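Local coordinates for protein prolyl 4-hydroxylase (Phytophthora capsici LT1534, PDB 6IUQ) that probably hydroxylates prolyl residues at carbon 4, as an iron(II)- and 2-oxoglutarate-dependent oxygenase built on a double-stranded beta-helix core, at residues E307-K310 with L315-F318; L269-R272 with E278-E281; G273-E278 with D324-N329; Q248-D253 with L258-R263. One frame throughout, in Å; residues are numbered along the deposited sequence.

Contact 1. Residues E307-K310 with L315-F318; sequences ENVK and LYGF
Lys310 and Tyr316 bring their CA atoms to 5.5 Å from each other, the closest backbone approach across the short turn where helix 296-311 ends and helix 313-328 begins. Tyr316 carries most of the contact. Its CB rests 3.7 Å from Val309 O, so the tyrosine stem starts against the last turn of the preceding helix. The ring then runs outward beside Lys310, because CG is anti to the backbone N of Tyr316 (chi1 -173°). Lys310 CG comes within 3.7 Å of Tyr316 CE1. The lysine chain is extended as far as CE and bends only at its last torsion (chi4 -55°), which brings NZ back to 3.6 Å from Tyr316 CE1; the ammonium group stands obliquely to the ring. The two segments belong to an alpha-helical hairpin in the helical region that follows the double-stranded beta-helix core, and no hydrogen bond joins them: they meet through aliphatic and aromatic packing. Val309, which is buried, fills the inner side of the hairpin with both methyls. CG1 meets the edge of the tyrosine ring, near its plane, 4.2 Å from Tyr316 CD1, and the two side chains cross at about a right angle. CG2 turns to Leu315 and lies 4.3 Å from its CD2. Leu315 also leans on Leu270, as does Phe318 one turn further on, which carries the hydrophobic packing from the hairpin to the segment leading into helix 271-274. Lys310 NZ also forms a long, weak ion pair with Glu276 of helix 276-287.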
loop_
_atom_site.group_PDB
_atom_site.type_symbol
_atom_site.label_atom_id
_atom_site.label_comp_id
_atom_site.label_asym_id
_atom_site.label_seq_id
_atom_site.Cartn_x
_atom_site.Cartn_y
_atom_site.Cartn_z
ATOM N N GLU A 307 17.459 11.959 -16.432
ATOM C CA GLU A 307 18.229 12.926 -17.210
ATOM C C GLU A 307 17.399 14.185 -17.503
ATOM O O GLU A 307 17.933 15.282 -17.471
ATOM C CB GLU A 307 18.737 12.296 -18.512
ATOM C CG GLU A 307 19.477 13.272 -19.437
ATOM C CD GLU A 307 20.757 13.840 -18.835
ATOM O OE1 GLU A 307 21.345 13.198 -17.936
ATOM O OE2 GLU A 307 21.179 14.939 -19.257
ATOM N N ASN A 308 16.103 14.018 -17.777
ATOM C CA ASN A 308 15.170 15.151 -17.915
ATOM C C ASN A 308 15.144 16.036 -16.674
ATOM O O ASN A 308 15.131 17.256 -16.771
ATOM C CB ASN A 308 13.753 14.659 -18.189
ATOM C CG ASN A 308 13.585 14.101 -19.589
ATOM O OD1 ASN A 308 14.403 14.357 -20.478
ATOM N ND2 ASN A 308 12.508 13.351 -19.800
ATOM N N VAL A 309 15.144 15.413 -15.501
ATOM C CA VAL A 309 15.239 16.172 -14.278
ATOM C C VAL A 309 16.548 16.936 -14.244
ATOM O O VAL A 309 16.543 18.133 -13.969
ATOM C CB VAL A 309 15.112 15.276 -13.027
ATOM C CG1 VAL A 309 15.548 16.028 -11.786
ATOM C CG2 VAL A 309 13.680 14.787 -12.877
ATOM N N LYS A 310 17.666 16.272 -14.545
ATOM C CA LYS A 310 18.976 16.933 -14.468
ATOM C C LYS A 310 19.107 18.103 -15.454
ATOM O O LYS A 310 19.807 19.078 -15.173
ATOM C CB LYS A 310 20.117 15.933 -14.704
ATOM C CG LYS A 310 20.182 14.828 -13.651
ATOM C CD LYS A 310 21.532 14.114 -13.630
ATOM C CE LYS A 310 21.450 12.792 -12.854
ATOM N NZ LYS A 310 20.916 12.973 -11.455
ATOM N N LEU A 315 14.453 22.616 -11.037
ATOM C CA LEU A 315 13.915 21.389 -10.461
ATOM C C LEU A 315 15.024 20.539 -9.824
ATOM O O LEU A 315 14.868 20.061 -8.700
ATOM C CB LEU A 315 13.160 20.590 -11.527
ATOM C CG LEU A 315 12.516 19.287 -11.073
ATOM C CD1 LEU A 315 11.518 19.507 -9.915
ATOM C CD2 LEU A 315 11.832 18.640 -12.265
ATOM N N TYR A 316 16.151 20.389 -10.522
ATOM C CA TYR A 316 17.280 19.611 -10.010
ATOM C C TYR A 316 17.869 20.174 -8.718
ATOM O O TYR A 316 18.130 19.412 -7.794
ATOM C CB TYR A 316 18.387 19.523 -11.062
ATOM C CG TYR A 316 19.531 18.601 -10.695
ATOM C CD1 TYR A 316 19.335 17.230 -10.584
ATOM C CD2 TYR A 316 20.820 19.099 -10.494
ATOM C CE1 TYR A 316 20.401 16.369 -10.264
ATOM C CE2 TYR A 316 21.888 18.257 -10.173
ATOM C CZ TYR A 316 21.671 16.891 -10.061
ATOM O OH TYR A 316 22.720 16.050 -9.747
ATOM N N GLY A 317 18.108 21.483 -8.659
ATOM C CA GLY A 317 18.586 22.106 -7.429
ATOM C C GLY A 317 17.622 21.855 -6.269
ATOM O O GLY A 317 18.028 21.606 -5.135
ATOM N N PHE A 318 16.326 21.891 -6.567
ATOM C CA PHE A 318 15.311 21.645 -5.558
ATOM C C PHE A 318 15.395 20.200 -5.080
ATOM O O PHE A 318 15.431 19.959 -3.881
ATOM C CB PHE A 318 13.923 21.969 -6.115
ATOM C CG PHE A 318 12.804 21.769 -5.127
ATOM C CD1 PHE A 318 12.851 22.372 -3.875
ATOM C CD2 PHE A 318 11.699 20.992 -5.455
ATOM C CE1 PHE A 318 11.827 22.182 -2.961
ATOM C CE2 PHE A 318 10.666 20.806 -4.549
ATOM C CZ PHE A 318 10.732 21.399 -3.302
#

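Contact 2. Residues L269-R272 with E278-E281; sequences LLSR and EYYE
Helices 271-274 and 276-287, separated by a break at Tyr275, turn sharply against each other where Ser271 and Arg272 meet the ring of Tyr279, in the helical region after the beta-helix core. Ser271 OG and Tyr279 OH share a hydrogen bond of 2.7 Å in which either hydroxyl could be the donor. OG reaches the phenol from the crowded position between backbone N and carbonyl carbon (chi1 66°). The next residue packs over the aromatic face: Arg272 CA makes a CH-pi contact, 3.9 Å from the centroid of the Tyr279 ring and 21° off its normal. The arginine chain then bends at chi3, and its guanidinium offers one face to the ring's rim, with NH1 3.4 Å from Tyr279 CD2. The two planes are 57° apart, so they do not lie flat on each other. Outside the pair, Arg272 NH1 is hydrogen-bonded to His302 ND1, which fixes the guanidinium against helix 296-311. Tyr279, whose side chain is about 11 Å from the iron, lies between that helix, where it touches His302, and the core: it packs on Cys155, which precedes the iron ligand His156, and on Leu214 of strand 214-217, next to the ligand His215.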
loop_
_atom_site.group_PDB
_atom_site.type_symbol
_atom_site.label_atom_id
_atom_site.label_comp_id
_atom_site.label_asym_id
_atom_site.label_seq_id
_atom_site.Cartn_x
_atom_site.Cartn_y
_atom_site.Cartn_z
ATOM N N LEU A 269 5.888 13.790 -8.074
ATOM C CA LEU A 269 6.622 14.446 -9.143
ATOM C C LEU A 269 8.092 14.565 -8.810
ATOM O O LEU A 269 8.863 15.033 -9.634
ATOM C CB LEU A 269 6.060 15.845 -9.406
ATOM C CG LEU A 269 4.539 15.926 -9.591
ATOM C CD1 LEU A 269 4.077 17.367 -9.559
ATOM C CD2 LEU A 269 4.116 15.246 -10.887
ATOM N N LEU A 270 8.480 14.163 -7.601
ATOM C CA LEU A 270 9.837 14.412 -7.140
ATOM C C LEU A 270 10.506 13.161 -6.644
ATOM O O LEU A 270 11.722 13.152 -6.441
ATOM C CB LEU A 270 9.845 15.444 -6.020
ATOM C CG LEU A 270 9.097 16.750 -6.260
ATOM C CD1 LEU A 270 8.989 17.497 -4.942
ATOM C CD2 LEU A 270 9.805 17.587 -7.291
ATOM N N SER A 271 9.718 12.104 -6.457
ATOM C CA SER A 271 10.201 10.913 -5.751
ATOM C C SER A 271 11.301 10.170 -6.500
ATOM O O SER A 271 12.216 9.633 -5.876
ATOM C CB SER A 271 9.043 9.946 -5.462
ATOM O OG SER A 271 8.509 9.423 -6.671
ATOM N N ARG A 272 11.221 10.126 -7.827
ATOM C CA ARG A 272 12.223 9.367 -8.571
ATOM C C ARG A 272 13.572 10.065 -8.459
ATOM O O ARG A 272 14.604 9.407 -8.332
ATOM C CB ARG A 272 11.817 9.185 -10.037
ATOM C CG ARG A 272 12.745 8.245 -10.805
ATOM C CD ARG A 272 12.236 7.991 -12.212
ATOM N NE ARG A 272 10.928 7.332 -12.227
ATOM C CZ ARG A 272 10.747 6.017 -12.235
ATOM N NH1 ARG A 272 11.795 5.185 -12.218
ATOM N NH2 ARG A 272 9.511 5.529 -12.253
ATOM N N GLU A 278 17.152 4.142 -4.647
ATOM C CA GLU A 278 16.161 3.109 -4.345
ATOM C C GLU A 278 15.391 2.634 -5.588
ATOM O O GLU A 278 15.232 1.429 -5.803
ATOM C CB GLU A 278 15.172 3.602 -3.287
ATOM C CG GLU A 278 15.732 3.640 -1.879
ATOM C CD GLU A 278 16.571 4.875 -1.574
ATOM O OE1 GLU A 278 16.496 5.881 -2.306
ATOM O OE2 GLU A 278 17.320 4.839 -0.575
ATOM N N TYR A 279 14.901 3.566 -6.395
ATOM C CA TYR A 279 14.274 3.214 -7.666
ATOM C C TYR A 279 15.217 2.397 -8.561
ATOM O O TYR A 279 14.828 1.366 -9.119
ATOM C CB TYR A 279 13.846 4.466 -8.416
ATOM C CG TYR A 279 12.495 5.061 -8.066
ATOM C CD1 TYR A 279 12.335 5.871 -6.953
ATOM C CD2 TYR A 279 11.399 4.878 -8.898
ATOM C CE1 TYR A 279 11.092 6.463 -6.651
ATOM C CE2 TYR A 279 10.160 5.464 -8.616
ATOM C CZ TYR A 279 10.019 6.254 -7.486
ATOM O OH TYR A 279 8.805 6.834 -7.197
ATOM N N TYR A 280 16.455 2.856 -8.697
ATOM C CA TYR A 280 17.423 2.163 -9.543
ATOM C C TYR A 280 17.733 0.760 -9.011
ATOM O O TYR A 280 17.745 -0.216 -9.777
ATOM C CB TYR A 280 18.713 2.989 -9.676
ATOM C CG TYR A 280 19.722 2.406 -10.652
ATOM C CD1 TYR A 280 19.634 2.669 -12.011
ATOM C CD2 TYR A 280 20.770 1.593 -10.206
ATOM C CE1 TYR A 280 20.557 2.145 -12.913
ATOM C CE2 TYR A 280 21.699 1.066 -11.096
ATOM C CZ TYR A 280 21.580 1.346 -12.449
ATOM O OH TYR A 280 22.477 0.816 -13.337
ATOM N N GLU A 281 17.964 0.627 -7.713
ATOM C CA GLU A 281 18.232 -0.705 -7.170
ATOM C C GLU A 281 17.069 -1.665 -7.400
ATOM O O GLU A 281 17.287 -2.828 -7.748
ATOM C CB GLU A 281 18.560 -0.645 -5.686
ATOM C CG GLU A 281 19.594 -1.694 -5.273
ATOM C CD GLU A 281 20.892 -1.630 -6.114
ATOM O OE1 GLU A 281 21.333 -0.512 -6.473
ATOM O OE2 GLU A 281 21.471 -2.698 -6.408
#

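Contact 3. Residues G273-E278 with D324-N329; sequences GVYEEE and DVRAMN
Arg326 NH1 is gripped by two acceptors, Glu278 OE1 at 3.1 Å and, through a weak bond, the backbone Val274 O at 3.3 Å. The second arm is shorter and straighter: Arg326 NH2 donates to Glu278 OE2 at 2.6 Å with an N-H...O angle of 164°. The carboxylate is thus held end-on by both terminal nitrogens, one to each oxygen. It is not coplanar with the guanidinium; the planes are 58° apart, and NH2 approaches OE2 from above the carboxylate plane. Tyr275 supplies a floor. Its ring lies at only 19° to the guanidinium, with CE2 over the centre of the group and 3.4 Å from Arg326 CZ. Nearer the stem, Arg326 CD makes a CH-pi contact over the same residue, 4.2 Å from the Tyr275 ring centroid, and also touches Val274 CG1. The phenol hydroxyl is itself bonded to Leu192 N, which helps hold the ring in place, while Glu277 pairs with Arg323. Here an arginine near the end of helix 313-328 clasps a helix break: Val274 ends helix 271-274 and lends its carbonyl O, Tyr275 is N-cap to helix 276-287, and Glu278 completes a bidentate interhelical salt bridge.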
loop_
_atom_site.group_PDB
_atom_site.type_symbol
_atom_site.label_atom_id
_atom_site.label_comp_id
_atom_site.label_asym_id
_atom_site.label_seq_id
_atom_site.Cartn_x
_atom_site.Cartn_y
_atom_site.Cartn_z
ATOM N N GLY A 273 13.561 11.393 -8.463
ATOM C CA GLY A 273 14.759 12.179 -8.191
ATOM C C GLY A 273 15.257 12.032 -6.766
ATOM O O GLY A 273 16.413 11.714 -6.529
ATOM N N VAL A 274 14.383 12.236 -5.789
ATOM C CA VAL A 274 14.829 12.145 -4.405
ATOM C C VAL A 274 15.281 10.718 -4.064
ATOM O O VAL A 274 16.278 10.520 -3.379
ATOM C CB VAL A 274 13.730 12.610 -3.436
ATOM C CG1 VAL A 274 14.177 12.413 -2.000
ATOM C CG2 VAL A 274 13.361 14.064 -3.702
ATOM N N TYR A 275 14.584 9.713 -4.575
ATOM C CA TYR A 275 14.926 8.334 -4.233
ATOM C C TYR A 275 15.523 7.555 -5.410
ATOM O O TYR A 275 15.313 6.354 -5.527
ATOM C CB TYR A 275 13.681 7.609 -3.709
ATOM C CG TYR A 275 13.214 8.128 -2.369
ATOM C CD1 TYR A 275 12.518 9.324 -2.266
ATOM C CD2 TYR A 275 13.487 7.432 -1.210
ATOM C CE1 TYR A 275 12.110 9.815 -1.034
ATOM C CE2 TYR A 275 13.077 7.897 0.019
ATOM C CZ TYR A 275 12.389 9.091 0.102
ATOM O OH TYR A 275 11.984 9.551 1.322
ATOM N N GLU A 276 16.268 8.238 -6.272
ATOM C CA GLU A 276 16.908 7.604 -7.419
ATOM C C GLU A 276 17.608 6.288 -7.098
ATOM O O GLU A 276 17.439 5.305 -7.810
ATOM C CB GLU A 276 17.922 8.564 -8.044
ATOM C CG GLU A 276 18.300 8.196 -9.470
ATOM C CD GLU A 276 19.478 9.007 -9.994
ATOM O OE1 GLU A 276 19.585 10.221 -9.689
ATOM O OE2 GLU A 276 20.314 8.408 -10.704
ATOM N N GLU A 277 18.384 6.259 -6.024
ATOM C CA GLU A 277 19.147 5.065 -5.683
ATOM C C GLU A 277 18.206 3.891 -5.427
ATOM O O GLU A 277 18.423 2.783 -5.938
ATOM C CB GLU A 277 20.037 5.308 -4.460
ATOM C CG GLU A 277 21.064 6.429 -4.621
ATOM C CD GLU A 277 20.427 7.823 -4.651
ATOM O OE1 GLU A 277 19.262 7.982 -4.204
ATOM O OE2 GLU A 277 21.084 8.761 -5.148
ATOM N N GLU A 278 17.152 4.142 -4.647
ATOM C CA GLU A 278 16.161 3.109 -4.345
ATOM C C GLU A 278 15.391 2.634 -5.588
ATOM O O GLU A 278 15.232 1.429 -5.803
ATOM C CB GLU A 278 15.172 3.602 -3.287
ATOM C CG GLU A 278 15.732 3.640 -1.879
ATOM C CD GLU A 278 16.571 4.875 -1.574
ATOM O OE1 GLU A 278 16.496 5.881 -2.306
ATOM O OE2 GLU A 278 17.320 4.839 -0.575
ATOM N N ASP A 324 19.416 16.354 0.384
ATOM C CA ASP A 324 20.209 16.782 1.539
ATOM C C ASP A 324 19.436 16.696 2.873
ATOM O O ASP A 324 19.990 16.306 3.899
ATOM C CB ASP A 324 20.707 18.205 1.319
ATOM C CG ASP A 324 21.925 18.263 0.409
ATOM O OD1 ASP A 324 22.764 17.338 0.492
ATOM O OD2 ASP A 324 22.038 19.228 -0.391
ATOM N N VAL A 325 18.163 17.071 2.857
ATOM C CA VAL A 325 17.309 16.936 4.031
ATOM C C VAL A 325 17.184 15.471 4.441
ATOM O O VAL A 325 17.252 15.122 5.621
ATOM C CB VAL A 325 15.905 17.495 3.769
ATOM C CG1 VAL A 325 14.995 17.171 4.934
ATOM C CG2 VAL A 325 15.963 19.003 3.518
ATOM N N ARG A 326 17.008 14.617 3.445
ATOM C CA ARG A 326 16.919 13.187 3.659
ATOM C C ARG A 326 18.187 12.627 4.311
ATOM O O ARG A 326 18.116 11.847 5.264
ATOM C CB ARG A 326 16.653 12.491 2.326
ATOM C CG ARG A 326 15.914 11.196 2.467
ATOM C CD ARG A 326 15.866 10.446 1.157
ATOM N NE ARG A 326 16.093 9.030 1.421
ATOM C CZ ARG A 326 16.462 8.149 0.504
ATOM N NH1 ARG A 326 16.643 8.537 -0.755
ATOM N NH2 ARG A 326 16.653 6.886 0.859
ATOM N N ALA A 327 19.344 13.022 3.782
ATOM C CA ALA A 327 20.629 12.584 4.314
ATOM C C ALA A 327 20.851 13.065 5.751
ATOM O O ALA A 327 21.558 12.413 6.511
ATOM C CB ALA A 327 21.754 13.064 3.425
HETATM N N MSE A 328 20.260 14.200 6.121
HETATM C CA MSE A 328 20.399 14.713 7.488
HETATM C C MSE A 328 19.468 14.011 8.478
HETATM O O MSE A 328 19.732 13.996 9.675
HETATM C CB MSE A 328 20.164 16.225 7.527
HETATM C CG MSE A 328 21.426 17.046 7.212
HETATM SE SE MSE A 328 21.121 18.780 6.336
HETATM C CE MSE A 328 22.130 18.511 4.673
ATOM N N ASN A 329 18.380 13.433 7.978
ATOM C CA ASN A 329 17.527 12.575 8.796
ATOM C C ASN A 329 18.050 11.137 8.783
ATOM O O ASN A 329 17.411 10.228 9.305
ATOM C CB ASN A 329 16.068 12.624 8.304
ATOM C CG ASN A 329 15.537 14.060 8.177
ATOM O OD1 ASN A 329 16.173 15.008 8.654
ATOM N ND2 ASN A 329 14.371 14.223 7.535
#

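Contact 4. Residues Q248-D253 with L258-R263; sequences QSDLAD and LERLRR
Asp250 and Arg260 face each other in an end-on, bidentate salt bridge that ties the loop after strand 224-232 to helix 254-262, at the periphery of the helical region beyond the beta-helix core. Arg260 NH2 donates to Asp250 OD2 at 2.9 Å, and its NH1 to OD1 of the same aspartate at 3.2 Å. Both bonds are nearly straight, the NH2 one at 176°. The carboxylate and guanidinium are almost coplanar, 20° apart; OD1 uses its syn lone pair, and OD2 is also met on its syn side. The two side chains come from opposite directions, and the arginine reaches across by bending at chi3. Second partners hold each group in place. Thr247 N donates to Asp250 OD2, and Arg260 NH2 also bonds Arg245 O, so the arginine grips the loop at two points. Residues 248-251 have helical phi/psi without a regular helix, and the turn that follows is closed by Asp253 N bonding Asp250 O at 2.9 Å. Asp253 then serves as N-cap of helix 254-262, its OD1 making a weak bond to Gly256 N. A second salt bridge spans Arg260 along the helix: Glu259 pairs with Arg262, whose NH1 bonds Asp34 O. Arg262 NH2 meets Glu259 OE2 at 2.8 Å, in its own guanidinium plane but from above the carboxylate, 74° out of that group's plane.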
loop_
_atom_site.group_PDB
_atom_site.type_symbol
_atom_site.label_atom_id
_atom_site.label_comp_id
_atom_site.label_asym_id
_atom_site.label_seq_id
_atom_site.Cartn_x
_atom_site.Cartn_y
_atom_site.Cartn_z
ATOM N N GLN A 248 5.544 32.936 3.623
ATOM C CA GLN A 248 6.471 33.772 4.381
ATOM C C GLN A 248 6.949 33.108 5.672
ATOM O O GLN A 248 8.118 33.241 6.038
ATOM C CB GLN A 248 5.817 35.124 4.690
ATOM C CG GLN A 248 6.654 36.060 5.555
ATOM C CD GLN A 248 6.072 37.472 5.619
ATOM O OE1 GLN A 248 5.076 37.789 4.951
ATOM N NE2 GLN A 248 6.692 38.324 6.427
ATOM N N SER A 249 6.047 32.397 6.354
ATOM C CA SER A 249 6.383 31.652 7.583
ATOM C C SER A 249 7.408 30.542 7.346
ATOM O O SER A 249 8.172 30.188 8.245
ATOM C CB SER A 249 5.125 31.019 8.196
ATOM O OG SER A 249 3.980 31.820 7.957
ATOM N N ASP A 250 7.399 29.971 6.145
ATOM C CA ASP A 250 8.345 28.912 5.809
ATOM C C ASP A 250 9.780 29.398 5.905
ATOM O O ASP A 250 10.672 28.634 6.274
ATOM C CB ASP A 250 8.085 28.368 4.410
ATOM C CG ASP A 250 6.771 27.619 4.317
ATOM O OD1 ASP A 250 6.363 27.010 5.331
ATOM O OD2 ASP A 250 6.154 27.634 3.227
ATOM N N LEU A 251 9.988 30.675 5.589
ATOM C CA LEU A 251 11.318 31.258 5.580
ATOM C C LEU A 251 12.006 31.124 6.927
ATOM O O LEU A 251 13.223 31.049 6.983
ATOM C CB LEU A 251 11.252 32.727 5.180
ATOM C CG LEU A 251 10.594 32.995 3.825
ATOM C CD1 LEU A 251 10.808 34.449 3.422
ATOM C CD2 LEU A 251 11.082 32.034 2.740
ATOM N N ALA A 252 11.225 31.092 8.008
ATOM C CA ALA A 252 11.790 30.976 9.353
ATOM C C ALA A 252 11.526 29.605 9.969
ATOM O O ALA A 252 11.842 29.378 11.135
ATOM C CB ALA A 252 11.234 32.068 10.252
ATOM N N ASP A 253 10.954 28.700 9.172
ATOM C CA ASP A 253 10.506 27.383 9.639
ATOM C C ASP A 253 10.380 26.425 8.456
ATOM O O ASP A 253 9.261 26.100 8.034
ATOM C CB ASP A 253 9.155 27.492 10.378
ATOM C CG ASP A 253 8.588 26.124 10.815
ATOM O OD1 ASP A 253 9.380 25.182 11.059
ATOM O OD2 ASP A 253 7.343 25.996 10.921
ATOM N N LEU A 258 8.596 21.356 4.733
ATOM C CA LEU A 258 8.921 19.954 4.460
ATOM C C LEU A 258 7.779 19.046 4.904
ATOM O O LEU A 258 7.468 18.060 4.236
ATOM C CB LEU A 258 10.222 19.552 5.155
ATOM C CG LEU A 258 11.420 20.298 4.558
ATOM C CD1 LEU A 258 12.738 19.988 5.281
ATOM C CD2 LEU A 258 11.517 19.979 3.068
ATOM N N GLU A 259 7.139 19.409 6.018
ATOM C CA GLU A 259 6.040 18.637 6.572
ATOM C C GLU A 259 4.805 18.638 5.646
ATOM O O GLU A 259 4.175 17.596 5.463
ATOM C CB GLU A 259 5.697 19.167 7.969
ATOM C CG GLU A 259 4.935 18.206 8.871
ATOM C CD GLU A 259 5.760 17.016 9.384
ATOM O OE1 GLU A 259 6.882 16.725 8.888
ATOM O OE2 GLU A 259 5.256 16.353 10.304
ATOM N N ARG A 260 4.482 19.773 5.027
ATOM C CA ARG A 260 3.399 19.794 4.030
ATOM C C ARG A 260 3.759 18.945 2.802
ATOM O O ARG A 260 2.896 18.298 2.202
ATOM C CB ARG A 260 3.073 21.225 3.584
ATOM C CG ARG A 260 2.507 22.104 4.694
ATOM C CD ARG A 260 1.782 23.342 4.153
ATOM N NE ARG A 260 2.574 24.108 3.199
ATOM C CZ ARG A 260 3.515 24.989 3.530
ATOM N NH1 ARG A 260 3.801 25.220 4.804
ATOM N NH2 ARG A 260 4.184 25.634 2.580
ATOM N N LEU A 261 5.035 18.953 2.434
ATOM C CA LEU A 261 5.528 18.157 1.314
ATOM C C LEU A 261 5.375 16.672 1.604
ATOM O O LEU A 261 4.892 15.917 0.760
ATOM C CB LEU A 261 6.995 18.502 1.018
ATOM C CG LEU A 261 7.705 17.822 -0.150
ATOM C CD1 LEU A 261 6.824 17.795 -1.394
ATOM C CD2 LEU A 261 9.006 18.553 -0.452
ATOM N N ARG A 262 5.763 16.271 2.816
ATOM C CA ARG A 262 5.712 14.885 3.230
ATOM C C ARG A 262 4.308 14.292 3.082
ATOM O O ARG A 262 4.163 13.106 2.755
ATOM C CB ARG A 262 6.203 14.751 4.677
ATOM C CG ARG A 262 6.194 13.335 5.203
ATOM C CD ARG A 262 6.726 13.200 6.645
ATOM N NE ARG A 262 5.904 13.906 7.636
ATOM C CZ ARG A 262 4.723 13.483 8.070
ATOM N NH1 ARG A 262 4.196 12.378 7.561
ATOM N NH2 ARG A 262 4.046 14.177 8.982
ATOM N N ARG A 263 3.284 15.124 3.294
ATOM C CA ARG A 263 1.893 14.665 3.317
ATOM C C ARG A 263 1.122 15.055 2.075
ATOM O O ARG A 263 -0.104 15.009 2.057
ATOM C CB ARG A 263 1.163 15.223 4.542
ATOM C CG ARG A 263 1.809 14.845 5.859
ATOM C CD ARG A 263 1.023 15.368 7.037
ATOM N NE ARG A 263 -0.308 14.782 7.071
ATOM C CZ ARG A 263 -1.414 15.444 6.753
ATOM N NH1 ARG A 263 -1.334 16.718 6.407
ATOM N NH2 ARG A 263 -2.593 14.837 6.795
#

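How the contacts relate
All four contacts lie in the mainly helical part of the chain that follows strand 224-232, and the chain meets them in the order 4, 2, 3, 1, counting by first segment. Contacts 2 and 3 are closest, with centres about 9 Å apart; they share Glu278 and helices 271-274 and 276-287. Contact 3 spans the longest piece of chain, and contact 1 falls within that span, its centre about 14 Å away; both use helix 313-328. Leu270 carries packing from contact 2 to contact 1 and, through Leu261, to contact 4. Leu258 meets Val325, joining contact 4 to contact 3. The C-terminal helices thus form one packed unit beside the iron-bearing core.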